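Local coordinates for polymeric Immunoglobulin Receptor (Oncorhynchus mykiss, PDB 5F1S), which probably binds polymeric immunoglobulins and carries them to mucosal surfaces, its ectodomain corresponding to secretory component, at residues Cys20-Gln25 / Asp66-Gln71; Ser28-Trp33 / Arg47-Arg52; Ser119-Glu124 / Val205-Thr210; Val131-Ser136 / Phe179-Lys184. One frame throughout, in Å; residues are numbered along the deposited sequence.

Contact 1: residues Cys20-Gln25 / Asp66-Gln71; sequences CHYGPQ and DDPVQQ
The carbonyl oxygen of Gln-71 is held by three groups of different strength. Tyr-22 N donates to Gln-71 O at 3.0 Å with an N-H...O angle of 164°, approaching from above the carbonyl plane. Water 1 donates to Gln-71 O at 2.9 Å, and the CA-H of His-21 adds a contact of 3.5 Å between His-21 CA and Gln-71 O. These join the end of strand 16-22 to the turn that leads into strand 72-77. The carbonyl carbon of Gln-71 lies 3.5 Å above one face of the Tyr-22 ring, nearer its rim than its centre. At the far end of that ring, Tyr-22 OH donates to Asp-66 OD1 at 2.7 Å, meeting the syn side of the carboxylate only 16° out of its plane. With chi1 at 52°, the ring of Tyr-22 leaves between backbone N and carbonyl carbon, which carries OH across to strand 62-67. Asp-67 OD1 closes an Asx motif by accepting from Gln-70 N. Outside the pair, Lys-31 forms a salt bridge with Asp-66 OD2 and a cation-pi contact with Tyr-22. That lysine would probably help keep Asp-66 ionised, and partners on both carboxylate oxygens fix the turn of the group.

Contact 2: residues Ser28-Trp33 / Arg47-Arg52; sequences SYVKYW and RSDAPR
In the V-set sheet, strand 31-35 pairs antiparallel with the edge strand 43-47, and this contact is where that pairing runs out into a turn. Tyr-32 and Arg-47 form a non-hydrogen-bonded pair whose side chains share one face, Tyr-32 CB lying 4.1 Å from Arg-47 CG. The next pair along is closed partly by a side chain. Ser-48 N donates to Lys-31 O at 2.9 Å, as in an ordinary antiparallel pair. Lys-31 N, however, gives its proton to Ser-48 OG, also at 2.9 Å and nearly straight (173°). Thus a hydroxyl takes the place usually held by a backbone carbonyl. With chi1 of 64°, Ser-48 places OG between its own N and carbonyl carbon, facing the neighbouring strand. A type I turn from Arg-47 to Ala-50 begins here, and its closing backbone bond is weak. Inside the turn Arg-47 grips Asp-49 side-on: Arg-47 NE reaches Asp-49 OD2 at 2.9 Å, and Arg-47 NH2 reaches Asp-49 OD1 at 3.0 Å. Val-30 roofs this salt bridge, its CG1 standing 3.6 Å above one face of the guanidinium, off centre, while Val-30 CG2 comes to 3.8 Å from Asp-49 OD1. Beyond the pair, Arg-47 NH1 makes a salt bridge with Glu-93, so two carboxylates fix the guanidinium in place. Farther along strand 31-35, Trp-33 packs on Cys-90 of the core disulfide. That tryptophan beside the disulfide, with an extra edge strand running into a turn, is characteristic of the C and C' strands of immunoglobulin V-set domains.

Contact 3: residues Ser119-Glu124 / Val205-Thr210; sequences SMVSGE and VYILVT
Met-120 lays its thioether alongside Tyr-206 where strand 120-124 runs parallel to strand 201-210, the A'-G pairing of a V-set domain. The segment axes approach to 4.6 Å at 19°, and the register holds from Met-120/Tyr-206 to Glu-124/Thr-210. Two shapes fit on the face carrying Met-120, Tyr-206 and Leu-208. A bend at chi2 (94°) lays the Met-120 chain beside Tyr-206, its SD 3.8 Å from Tyr-206 CD1 in an oblique Met-aromatic contact. The methyl then drops onto Leu-208, where Met-120 CE sits 3.6 Å from Leu-208 CD2 and 3.7 Å from Leu-208 CB. The opposite face turns to the domain core. Ile-207, bent at both side-chain torsions, curls CD1 back toward the neighbouring strand until it touches Val-121 CB at 3.8 Å. Val-131 of the facing sheet packs against Ile-207 from across the sandwich. Gly-123 brings no side chain to this face, and Val-209 CG1 packs against the carbonyl there, 3.8 Å from Gly-123 O. Five backbone N-H...O bonds tie the strands, alternating between them. The straightest runs from Tyr-206 N to Ser-119 O, 2.8 Å long with an N-H...O angle of 179°.

Contact 4: residues Val131-Ser136 / Phe179-Lys184; sequences VQCLYS and FTVTLK
Phe-179 packs its ring against the disulfide cysteine Cys-133. From CB the chain leaves with chi1 at 62°, between the backbone N and carbonyl carbon, which turns one ring face to Cys-133 CB. Along the CD1-CE1 side the sulfur stands obliquely to the ring, Phe-179 CE1 lying 3.5 Å from Cys-133 SG. At the tip, Phe-179 CZ comes 3.6 Å from Cys-133 CB, and Phe-179 CE2 lies 3.7 Å from the same CB. Cys-133 CB stands over the ring centre, 3.7 Å from the Phe-179 centroid and 13° off its normal, a CH-pi contact. At the ring edge, Phe-179 CD2 reaches Tyr-135 CD2 at 3.8 Å, and that tyrosine carbon lies in the plane of the Phe-179 ring. Tyr-135 OH is bonded elsewhere, to Asp-173. Val-131 and Val-181 exchange two backbone bonds, as do Cys-133 and Phe-179. The sulfur also touches a methyl, Cys-133 SG to Val-181 CG2 at 4.1 Å. Leu-114 and Ile-171 add to the walls round the phenylalanine. Cys-133 goes on to Cys-196 in the facing sheet. An antiparallel B-E strand pair bearing one half of the intersheet disulfide is the core arrangement of an immunoglobulin V-set sandwich.

The four contacts fall into two V-set domains on opposite sides of the chain's centre. Contact 1 links the end of strand 16-22 to the end of strand 62-67 and the turn after it, with 72-77 running between; contact 2, in the facing sheet, falls within its span, centres 13 Å apart and bridged by Lys-31. After both close, contact 3 opens, adding edge strand 120-124 to strand 201-210 of the mixed sheet. Contact 4 falls within that span, in the facing antiparallel sheet, centres 14 Å apart, where Val-131 meets Val-205. Contacts of different domains do not touch, their centres 38 to 48 Å apart, though Arg-14 of the first domain reaches segment 131-136.

Contact 1: residues Cys20-Gln25 / Asp66-Gln71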
loop_
_atom_site.group_PDB
_atom_site.type_symbol
_atom_site.label_atom_id
_atom_site.label_comp_id
_atom_site.label_asym_id
_atom_site.label_seq_id
_atom_site.Cartn_x
_atom_site.Cartn_y
_atom_site.Cartn_z
ATOM N N CYS A 20 15.469 8.356 2.913
ATOM C CA CYS A 20 15.834 9.672 3.402
ATOM C C CYS A 20 17.148 10.023 2.731
ATOM O O CYS A 20 18.215 9.582 3.195
ATOM C CB CYS A 20 15.991 9.671 4.921
ATOM S SG CYS A 20 14.465 9.309 5.883
ATOM N N HIS A 21 17.073 10.811 1.667
ATOM C CA HIS A 21 18.251 11.192 0.904
ATOM C C HIS A 21 18.880 12.432 1.537
ATOM O O HIS A 21 18.195 13.300 2.074
ATOM C CB HIS A 21 17.936 11.456 -0.575
ATOM C CG HIS A 21 17.712 10.202 -1.383
ATOM N ND1 HIS A 21 18.724 9.537 -2.054
ATOM C CD2 HIS A 21 16.592 9.491 -1.596
ATOM C CE1 HIS A 21 18.219 8.474 -2.659
ATOM N NE2 HIS A 21 16.924 8.443 -2.412
ATOM N N TYR A 22 20.204 12.502 1.491
ATOM C CA TYR A 22 20.870 13.617 2.145
ATOM C C TYR A 22 22.085 14.060 1.350
ATOM O O TYR A 22 22.640 13.321 0.538
ATOM C CB TYR A 22 21.296 13.273 3.557
ATOM C CG TYR A 22 22.103 12.024 3.697
ATOM C CD1 TYR A 22 23.486 12.055 3.592
ATOM C CD2 TYR A 22 21.498 10.799 3.949
ATOM C CE1 TYR A 22 24.254 10.893 3.775
ATOM C CE2 TYR A 22 22.267 9.608 4.103
ATOM C CZ TYR A 22 23.653 9.698 4.029
ATOM O OH TYR A 22 24.441 8.586 4.249
ATOM N N GLY A 23 22.488 15.290 1.605
ATOM C CA GLY A 23 23.592 15.861 0.880
ATOM C C GLY A 23 24.903 15.225 1.299
ATOM O O GLY A 23 25.031 14.675 2.399
ATOM N N PRO A 24 25.913 15.304 0.435
ATOM C CA PRO A 24 27.159 14.575 0.695
ATOM C C PRO A 24 27.883 15.018 1.958
ATOM O O PRO A 24 28.732 14.269 2.446
ATOM C CB PRO A 24 28.000 14.857 -0.570
ATOM C CG PRO A 24 27.494 16.085 -1.062
ATOM C CD PRO A 24 26.010 16.089 -0.798
ATOM N N GLN A 25 27.541 16.166 2.536
ATOM C CA GLN A 25 28.147 16.580 3.798
ATOM C C GLN A 25 27.806 15.656 4.950
ATOM O O GLN A 25 28.506 15.645 5.965
ATOM C CB GLN A 25 27.669 17.966 4.171
ATOM C CG GLN A 25 28.013 18.997 3.157
ATOM C CD GLN A 25 26.846 19.324 2.222
ATOM O OE1 GLN A 25 25.928 18.510 1.995
ATOM N NE2 GLN A 25 26.875 20.542 1.685
ATOM N N ASP A 66 21.686 3.029 7.019
ATOM C CA ASP A 66 22.373 4.164 6.395
ATOM C C ASP A 66 23.414 3.665 5.421
ATOM O O ASP A 66 24.262 2.810 5.774
ATOM C CB ASP A 66 23.017 5.058 7.467
ATOM C CG ASP A 66 23.622 6.338 6.891
ATOM O OD1 ASP A 66 23.167 6.816 5.825
ATOM O OD2 ASP A 66 24.546 6.876 7.547
ATOM N N ASP A 67 23.372 4.208 4.195
ATOM C CA ASP A 67 24.275 3.834 3.113
ATOM C C ASP A 67 24.985 5.095 2.623
ATOM O O ASP A 67 24.567 5.742 1.650
ATOM C CB ASP A 67 23.546 3.106 1.986
ATOM C CG ASP A 67 24.489 2.607 0.907
ATOM O OD1 ASP A 67 25.643 3.092 0.854
ATOM O OD2 ASP A 67 24.061 1.774 0.094
ATOM N N PRO A 68 26.066 5.485 3.283
ATOM C CA PRO A 68 26.713 6.762 2.913
ATOM C C PRO A 68 27.145 6.835 1.474
ATOM O O PRO A 68 27.195 7.941 0.914
ATOM C CB PRO A 68 27.917 6.833 3.856
ATOM C CG PRO A 68 27.557 5.986 5.020
ATOM C CD PRO A 68 26.697 4.859 4.445
ATOM N N VAL A 69 27.504 5.714 0.860
ATOM C CA VAL A 69 27.930 5.732 -0.542
ATOM C C VAL A 69 26.790 6.137 -1.459
ATOM O O VAL A 69 26.988 6.855 -2.446
ATOM C CB VAL A 69 28.477 4.363 -0.921
ATOM C CG1 VAL A 69 28.799 4.318 -2.409
ATOM C CG2 VAL A 69 29.714 4.060 -0.007
ATOM N N GLN A 70 25.578 5.668 -1.167
ATOM C CA GLN A 70 24.403 6.102 -1.929
ATOM C C GLN A 70 23.769 7.376 -1.391
ATOM O O GLN A 70 22.836 7.893 -2.033
ATOM C CB GLN A 70 23.357 4.966 -1.950
ATOM C CG GLN A 70 23.839 3.814 -2.785
ATOM C CD GLN A 70 22.701 3.237 -3.560
ATOM O OE1 GLN A 70 21.847 2.545 -3.004
ATOM N NE2 GLN A 70 22.607 3.638 -4.806
ATOM N N GLN A 71 24.252 7.894 -0.251
ATOM C CA GLN A 71 23.779 9.167 0.292
ATOM C C GLN A 71 22.293 9.088 0.623
ATOM O O GLN A 71 21.511 10.010 0.376
ATOM C CB GLN A 71 24.084 10.329 -0.673
ATOM C CG GLN A 71 25.631 10.531 -0.779
ATOM C CD GLN A 71 26.048 11.469 -1.876
ATOM O OE1 GLN A 71 25.254 12.224 -2.404
ATOM N NE2 GLN A 71 27.316 11.407 -2.239
HETATM O O HOH W 1 21.276 11.732 -1.955
#

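Contact 2: residues Ser28-Trp33 / Arg47-Arg52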
loop_
_atom_site.group_PDB
_atom_site.type_symbol
_atom_site.label_atom_id
_atom_site.label_comp_id
_atom_site.label_asym_id
_atom_site.label_seq_id
_atom_site.Cartn_x
_atom_site.Cartn_y
_atom_site.Cartn_z
ATOM N N SER A 28 28.933 11.095 7.357
ATOM C CA SER A 28 29.542 10.542 8.567
ATOM C C SER A 28 28.698 10.696 9.835
ATOM O O SER A 28 29.122 10.224 10.907
ATOM C CB SER A 28 30.917 11.200 8.787
ATOM O OG SER A 28 30.699 12.536 9.227
ATOM N N TYR A 29 27.515 11.321 9.779
ATOM C CA TYR A 29 26.782 11.642 10.982
ATOM C C TYR A 29 25.731 10.577 11.279
ATOM O O TYR A 29 25.272 9.884 10.378
ATOM C CB TYR A 29 26.081 12.998 10.846
ATOM C CG TYR A 29 27.063 14.149 10.778
ATOM C CD1 TYR A 29 27.626 14.554 9.564
ATOM C CD2 TYR A 29 27.443 14.772 11.912
ATOM C CE1 TYR A 29 28.549 15.619 9.508
ATOM C CE2 TYR A 29 28.370 15.842 11.872
ATOM C CZ TYR A 29 28.882 16.251 10.663
ATOM O OH TYR A 29 29.793 17.274 10.589
ATOM N N VAL A 30 25.302 10.520 12.532
ATOM C CA VAL A 30 24.252 9.585 12.918
ATOM C C VAL A 30 22.939 10.021 12.265
ATOM O O VAL A 30 22.620 11.221 12.208
ATOM C CB VAL A 30 24.126 9.517 14.436
ATOM C CG1 VAL A 30 22.958 8.638 14.868
ATOM C CG2 VAL A 30 25.476 9.050 15.039
ATOM N N LYS A 31 22.200 9.051 11.748
ATOM C CA LYS A 31 20.890 9.300 11.145
ATOM C C LYS A 31 19.810 8.818 12.099
ATOM O O LYS A 31 20.007 7.863 12.866
ATOM C CB LYS A 31 20.756 8.575 9.795
ATOM C CG LYS A 31 21.956 8.736 8.845
ATOM C CD LYS A 31 22.304 10.231 8.637
ATOM C CE LYS A 31 23.308 10.401 7.458
ATOM N NZ LYS A 31 24.610 9.681 7.698
ATOM N N TYR A 32 18.653 9.464 12.045
ATOM C CA TYR A 32 17.575 9.062 12.930
ATOM C C TYR A 32 16.223 9.255 12.251
ATOM O O TYR A 32 16.103 9.911 11.216
ATOM C CB TYR A 32 17.647 9.794 14.288
ATOM C CG TYR A 32 17.412 11.275 14.259
ATOM C CD1 TYR A 32 16.165 11.795 14.537
ATOM C CD2 TYR A 32 18.449 12.165 13.988
ATOM C CE1 TYR A 32 15.957 13.200 14.531
ATOM C CE2 TYR A 32 18.243 13.548 13.964
ATOM C CZ TYR A 32 16.995 14.041 14.254
ATOM O OH TYR A 32 16.770 15.390 14.242
ATOM N N TRP A 33 15.225 8.598 12.832
ATOM C CA TRP A 33 13.840 8.606 12.367
ATOM C C TRP A 33 12.972 8.967 13.558
ATOM O O TRP A 33 13.043 8.301 14.596
ATOM C CB TRP A 33 13.467 7.237 11.811
ATOM C CG TRP A 33 12.104 7.044 11.314
ATOM C CD1 TRP A 33 11.127 6.241 11.850
ATOM C CD2 TRP A 33 11.551 7.615 10.133
ATOM N NE1 TRP A 33 10.006 6.294 11.081
ATOM C CE2 TRP A 33 10.257 7.083 9.982
ATOM C CE3 TRP A 33 12.045 8.487 9.163
ATOM C CZ2 TRP A 33 9.421 7.445 8.934
ATOM C CZ3 TRP A 33 11.233 8.821 8.100
ATOM C CH2 TRP A 33 9.927 8.309 7.997
ATOM N N ARG A 47 17.916 4.939 15.484
ATOM C CA ARG A 47 19.140 5.640 15.115
ATOM C C ARG A 47 20.090 4.670 14.426
ATOM O O ARG A 47 20.092 3.466 14.715
ATOM C CB ARG A 47 19.876 6.214 16.341
ATOM C CG ARG A 47 19.101 7.162 17.132
ATOM C CD ARG A 47 19.701 7.384 18.509
ATOM N NE ARG A 47 21.123 7.738 18.468
ATOM C CZ ARG A 47 21.587 8.981 18.436
ATOM N NH1 ARG A 47 20.762 10.009 18.372
ATOM N NH2 ARG A 47 22.893 9.207 18.397
ATOM N N SER A 48 20.914 5.213 13.519
ATOM C CA SER A 48 21.845 4.409 12.755
ATOM C C SER A 48 23.026 3.920 13.598
ATOM O O SER A 48 23.827 3.124 13.086
ATOM C CB SER A 48 22.375 5.204 11.553
ATOM O OG SER A 48 23.108 6.323 12.010
ATOM N N ASP A 49 23.173 4.387 14.837
ATOM C CA ASP A 49 24.276 3.920 15.683
ATOM C C ASP A 49 23.823 2.941 16.752
ATOM O O ASP A 49 24.572 2.684 17.699
ATOM C CB ASP A 49 25.016 5.078 16.349
ATOM C CG ASP A 49 24.159 5.863 17.354
ATOM O OD1 ASP A 49 24.698 6.787 18.012
ATOM O OD2 ASP A 49 22.929 5.628 17.477
ATOM N N ALA A 50 22.623 2.413 16.629
ATOM C CA ALA A 50 22.080 1.536 17.650
ATOM C C ALA A 50 22.983 0.316 17.824
ATOM O O ALA A 50 23.476 -0.236 16.832
ATOM C CB ALA A 50 20.672 1.095 17.258
ATOM N N PRO A 51 23.217 -0.137 19.059
ATOM C CA PRO A 51 24.117 -1.280 19.259
ATOM C C PRO A 51 23.530 -2.558 18.676
ATOM O O PRO A 51 22.315 -2.768 18.702
ATOM C CB PRO A 51 24.246 -1.366 20.783
ATOM C CG PRO A 51 22.978 -0.792 21.309
ATOM C CD PRO A 51 22.623 0.328 20.327
ATOM N N ARG A 52 24.408 -3.400 18.129
ATOM C CA ARG A 52 24.011 -4.715 17.627
ATOM C C ARG A 52 24.540 -5.836 18.532
ATOM O O ARG A 52 23.759 -6.466 19.256
ATOM C CB ARG A 52 24.499 -4.911 16.190
ATOM C CG ARG A 52 23.837 -3.961 15.195
ATOM C CD ARG A 52 23.763 -4.565 13.800
ATOM N NE ARG A 52 22.866 -3.800 12.943
ATOM C CZ ARG A 52 23.189 -2.644 12.365
ATOM N NH1 ARG A 52 24.394 -2.119 12.562
ATOM N NH2 ARG A 52 22.316 -2.005 11.591
#

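Contact 3: residues Ser119-Glu124 / Val205-Thr210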
loop_
_atom_site.group_PDB
_atom_site.type_symbol
_atom_site.label_atom_id
_atom_site.label_comp_id
_atom_site.label_asym_id
_atom_site.label_seq_id
_atom_site.Cartn_x
_atom_site.Cartn_y
_atom_site.Cartn_z
ATOM N N SER A 119 -7.566 0.386 -10.958
ATOM C CA SER A 119 -9.034 0.474 -10.883
ATOM C C SER A 119 -9.712 0.582 -12.251
ATOM O O SER A 119 -10.946 0.666 -12.320
ATOM C CB SER A 119 -9.439 1.667 -10.016
ATOM O OG SER A 119 -9.138 2.860 -10.701
ATOM N N MET A 120 -8.946 0.617 -13.337
ATOM C CA MET A 120 -9.461 0.503 -14.696
ATOM C C MET A 120 -8.716 -0.638 -15.360
ATOM O O MET A 120 -7.496 -0.558 -15.529
ATOM C CB MET A 120 -9.248 1.791 -15.474
ATOM C CG MET A 120 -9.239 1.691 -17.027
ATOM S SD MET A 120 -10.870 2.010 -17.661
ATOM C CE MET A 120 -10.538 1.794 -19.402
ATOM N N VAL A 121 -9.429 -1.682 -15.749
ATOM C CA VAL A 121 -8.824 -2.851 -16.394
ATOM C C VAL A 121 -9.506 -3.026 -17.748
ATOM O O VAL A 121 -10.736 -3.054 -17.826
ATOM C CB VAL A 121 -8.981 -4.111 -15.511
ATOM C CG1 VAL A 121 -8.511 -5.341 -16.212
ATOM C CG2 VAL A 121 -8.211 -3.942 -14.192
ATOM N N SER A 122 -8.720 -3.146 -18.826
ATOM C CA SER A 122 -9.317 -3.337 -20.132
ATOM C C SER A 122 -8.748 -4.585 -20.802
ATOM O O SER A 122 -7.616 -5.007 -20.543
ATOM C CB SER A 122 -9.118 -2.130 -21.055
ATOM O OG SER A 122 -7.758 -1.941 -21.277
ATOM N N GLY A 123 -9.569 -5.167 -21.662
ATOM C CA GLY A 123 -9.138 -6.306 -22.454
ATOM C C GLY A 123 -10.088 -6.552 -23.608
ATOM O O GLY A 123 -11.268 -6.191 -23.565
ATOM N N GLU A 124 -9.558 -7.197 -24.635
ATOM C CA GLU A 124 -10.355 -7.549 -25.794
ATOM C C GLU A 124 -11.368 -8.612 -25.432
ATOM O O GLU A 124 -11.087 -9.508 -24.632
ATOM C CB GLU A 124 -9.470 -8.099 -26.911
ATOM C CG GLU A 124 -8.599 -7.083 -27.552
ATOM C CD GLU A 124 -8.092 -7.535 -28.907
ATOM O OE1 GLU A 124 -8.390 -8.695 -29.326
ATOM O OE2 GLU A 124 -7.408 -6.700 -29.536
ATOM N N VAL A 205 -14.039 -0.875 -9.292
ATOM C CA VAL A 205 -13.182 -1.303 -10.392
ATOM C C VAL A 205 -14.014 -1.214 -11.664
ATOM O O VAL A 205 -15.162 -1.679 -11.701
ATOM C CB VAL A 205 -12.657 -2.739 -10.206
ATOM C CG1 VAL A 205 -11.678 -3.133 -11.336
ATOM C CG2 VAL A 205 -11.996 -2.888 -8.824
ATOM N N TYR A 206 -13.453 -0.592 -12.693
ATOM C CA TYR A 206 -14.083 -0.517 -14.004
ATOM C C TYR A 206 -13.442 -1.506 -14.953
ATOM O O TYR A 206 -12.218 -1.555 -15.041
ATOM C CB TYR A 206 -13.959 0.904 -14.596
ATOM C CG TYR A 206 -14.872 1.094 -15.796
ATOM C CD1 TYR A 206 -14.429 0.813 -17.087
ATOM C CD2 TYR A 206 -16.187 1.553 -15.645
ATOM C CE1 TYR A 206 -15.263 0.960 -18.187
ATOM C CE2 TYR A 206 -17.017 1.714 -16.741
ATOM C CZ TYR A 206 -16.548 1.431 -18.024
ATOM O OH TYR A 206 -17.368 1.584 -19.127
ATOM N N ILE A 207 -14.271 -2.292 -15.648
ATOM C CA ILE A 207 -13.808 -3.222 -16.674
ATOM C C ILE A 207 -14.261 -2.671 -18.019
ATOM O O ILE A 207 -15.460 -2.452 -18.236
ATOM C CB ILE A 207 -14.386 -4.638 -16.470
ATOM C CG1 ILE A 207 -14.021 -5.202 -15.079
ATOM C CG2 ILE A 207 -13.889 -5.590 -17.582
ATOM C CD1 ILE A 207 -12.528 -5.335 -14.864
ATOM N N LEU A 208 -13.315 -2.469 -18.931
ATOM C CA LEU A 208 -13.652 -2.073 -20.292
ATOM C C LEU A 208 -13.326 -3.221 -21.222
ATOM O O LEU A 208 -12.155 -3.570 -21.364
ATOM C CB LEU A 208 -12.866 -0.836 -20.694
ATOM C CG LEU A 208 -13.101 -0.386 -22.135
ATOM C CD1 LEU A 208 -14.531 -0.025 -22.347
ATOM C CD2 LEU A 208 -12.181 0.778 -22.419
ATOM N N VAL A 209 -14.332 -3.764 -21.890
ATOM C CA VAL A 209 -14.130 -4.832 -22.855
ATOM C C VAL A 209 -14.115 -4.182 -24.234
ATOM O O VAL A 209 -15.074 -3.505 -24.615
ATOM C CB VAL A 209 -15.235 -5.896 -22.771
ATOM C CG1 VAL A 209 -14.955 -7.067 -23.728
ATOM C CG2 VAL A 209 -15.341 -6.447 -21.331
ATOM N N THR A 210 -13.050 -4.396 -24.966
ATOM C CA THR A 210 -12.902 -3.776 -26.263
ATOM C C THR A 210 -13.172 -4.801 -27.347
ATOM O O THR A 210 -13.281 -6.000 -27.079
ATOM C CB THR A 210 -11.507 -3.188 -26.390
ATOM O OG1 THR A 210 -10.548 -4.246 -26.340
ATOM C CG2 THR A 210 -11.255 -2.182 -25.244
#

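Contact 4: residues Val131-Ser136 / Phe179-Lys184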
loop_
_atom_site.group_PDB
_atom_site.type_symbol
_atom_site.label_atom_id
_atom_site.label_comp_id
_atom_site.label_asym_id
_atom_site.label_seq_id
_atom_site.Cartn_x
_atom_site.Cartn_y
_atom_site.Cartn_z
ATOM N N VAL A 131 -8.013 -8.813 -11.844
ATOM C CA VAL A 131 -8.133 -7.674 -10.949
ATOM C C VAL A 131 -7.497 -8.094 -9.639
ATOM O O VAL A 131 -7.811 -9.175 -9.124
ATOM C CB VAL A 131 -9.610 -7.304 -10.725
ATOM C CG1 VAL A 131 -9.754 -6.168 -9.725
ATOM C CG2 VAL A 131 -10.328 -6.978 -12.038
ATOM N N GLN A 132 -6.633 -7.257 -9.088
ATOM C CA GLN A 132 -5.990 -7.587 -7.823
ATOM C C GLN A 132 -6.523 -6.657 -6.746
ATOM O O GLN A 132 -6.218 -5.457 -6.732
ATOM C CB GLN A 132 -4.470 -7.510 -7.878
ATOM C CG GLN A 132 -3.910 -8.190 -6.579
ATOM C CD GLN A 132 -2.423 -8.486 -6.626
ATOM O OE1 GLN A 132 -1.782 -8.358 -7.668
ATOM N NE2 GLN A 132 -1.876 -8.901 -5.496
ATOM N N CYS A 133 -7.350 -7.206 -5.871
ATOM C CA CYS A 133 -7.951 -6.463 -4.786
ATOM C C CYS A 133 -7.114 -6.650 -3.530
ATOM O O CYS A 133 -6.909 -7.782 -3.080
ATOM C CB CYS A 133 -9.367 -6.932 -4.503
ATOM S SG CYS A 133 -10.474 -7.323 -5.949
ATOM N N LEU A 134 -6.674 -5.558 -2.948
ATOM C CA LEU A 134 -5.865 -5.581 -1.743
ATOM C C LEU A 134 -6.719 -5.278 -0.527
ATOM O O LEU A 134 -7.701 -4.544 -0.611
ATOM C CB LEU A 134 -4.760 -4.540 -1.827
ATOM C CG LEU A 134 -3.976 -4.559 -3.141
ATOM C CD1 LEU A 134 -2.981 -3.391 -3.094
ATOM C CD2 LEU A 134 -3.221 -5.852 -3.283
ATOM N N TYR A 135 -6.352 -5.850 0.622
ATOM C CA TYR A 135 -7.125 -5.547 1.813
ATOM C C TYR A 135 -6.260 -5.516 3.059
ATOM O O TYR A 135 -5.188 -6.109 3.102
ATOM C CB TYR A 135 -8.270 -6.547 1.995
ATOM C CG TYR A 135 -7.846 -7.959 2.122
ATOM C CD1 TYR A 135 -7.405 -8.466 3.344
ATOM C CD2 TYR A 135 -7.880 -8.795 1.051
ATOM C CE1 TYR A 135 -7.034 -9.784 3.467
ATOM C CE2 TYR A 135 -7.493 -10.128 1.159
ATOM C CZ TYR A 135 -7.091 -10.607 2.384
ATOM O OH TYR A 135 -6.719 -11.923 2.493
ATOM N N SER A 136 -6.716 -4.750 4.047
ATOM C CA SER A 136 -5.993 -4.551 5.292
ATOM C C SER A 136 -6.240 -5.717 6.249
ATOM O O SER A 136 -7.140 -6.558 6.049
ATOM C CB SER A 136 -6.389 -3.249 5.957
ATOM O OG SER A 136 -7.752 -3.249 6.347
ATOM N N PHE A 179 -6.833 -10.542 -2.773
ATOM C CA PHE A 179 -7.514 -11.581 -3.533
ATOM C C PHE A 179 -7.580 -11.153 -4.980
ATOM O O PHE A 179 -7.691 -9.966 -5.269
ATOM C CB PHE A 179 -8.918 -11.914 -2.931
ATOM C CG PHE A 179 -9.943 -10.775 -2.904
ATOM C CD1 PHE A 179 -10.920 -10.673 -3.886
ATOM C CD2 PHE A 179 -9.997 -9.903 -1.849
ATOM C CE1 PHE A 179 -11.887 -9.695 -3.833
ATOM C CE2 PHE A 179 -10.970 -8.914 -1.781
ATOM C CZ PHE A 179 -11.927 -8.815 -2.773
ATOM N N THR A 180 -7.383 -12.102 -5.881
ATOM C CA THR A 180 -7.396 -11.828 -7.314
ATOM C C THR A 180 -8.696 -12.341 -7.900
ATOM O O THR A 180 -9.173 -13.419 -7.536
ATOM C CB THR A 180 -6.218 -12.489 -8.029
ATOM O OG1 THR A 180 -6.260 -13.901 -7.797
ATOM C CG2 THR A 180 -4.912 -11.953 -7.478
ATOM N N VAL A 181 -9.250 -11.572 -8.824
ATOM C CA VAL A 181 -10.475 -11.930 -9.524
ATOM C C VAL A 181 -10.062 -12.092 -10.977
ATOM O O VAL A 181 -9.579 -11.142 -11.600
ATOM C CB VAL A 181 -11.590 -10.879 -9.363
ATOM C CG1 VAL A 181 -12.876 -11.282 -10.124
ATOM C CG2 VAL A 181 -11.922 -10.617 -7.906
ATOM N N THR A 182 -10.205 -13.298 -11.517
ATOM C CA THR A 182 -9.877 -13.542 -12.914
ATOM C C THR A 182 -11.173 -13.657 -13.698
ATOM O O THR A 182 -12.000 -14.521 -13.401
ATOM C CB THR A 182 -9.024 -14.806 -13.079
ATOM O OG1 THR A 182 -7.793 -14.613 -12.396
ATOM C CG2 THR A 182 -8.713 -15.046 -14.553
ATOM N N LEU A 183 -11.367 -12.744 -14.655
ATOM C CA LEU A 183 -12.460 -12.801 -15.619
ATOM C C LEU A 183 -11.934 -13.592 -16.811
ATOM O O LEU A 183 -11.038 -13.130 -17.521
ATOM C CB LEU A 183 -12.893 -11.394 -16.024
ATOM C CG LEU A 183 -13.103 -10.466 -14.820
ATOM C CD1 LEU A 183 -13.618 -9.091 -15.253
ATOM C CD2 LEU A 183 -14.073 -11.028 -13.903
ATOM N N LYS A 184 -12.454 -14.811 -16.991
ATOM C CA LYS A 184 -11.763 -15.803 -17.801
ATOM C C LYS A 184 -11.966 -15.579 -19.289
ATOM O O LYS A 184 -11.056 -15.875 -20.083
ATOM C CB LYS A 184 -12.240 -17.200 -17.408
ATOM C CG LYS A 184 -11.397 -17.812 -16.314
ATOM C CD LYS A 184 -12.225 -18.599 -15.303
ATOM C CE LYS A 184 -12.585 -19.956 -15.772
ATOM N NZ LYS A 184 -12.819 -20.861 -14.604
#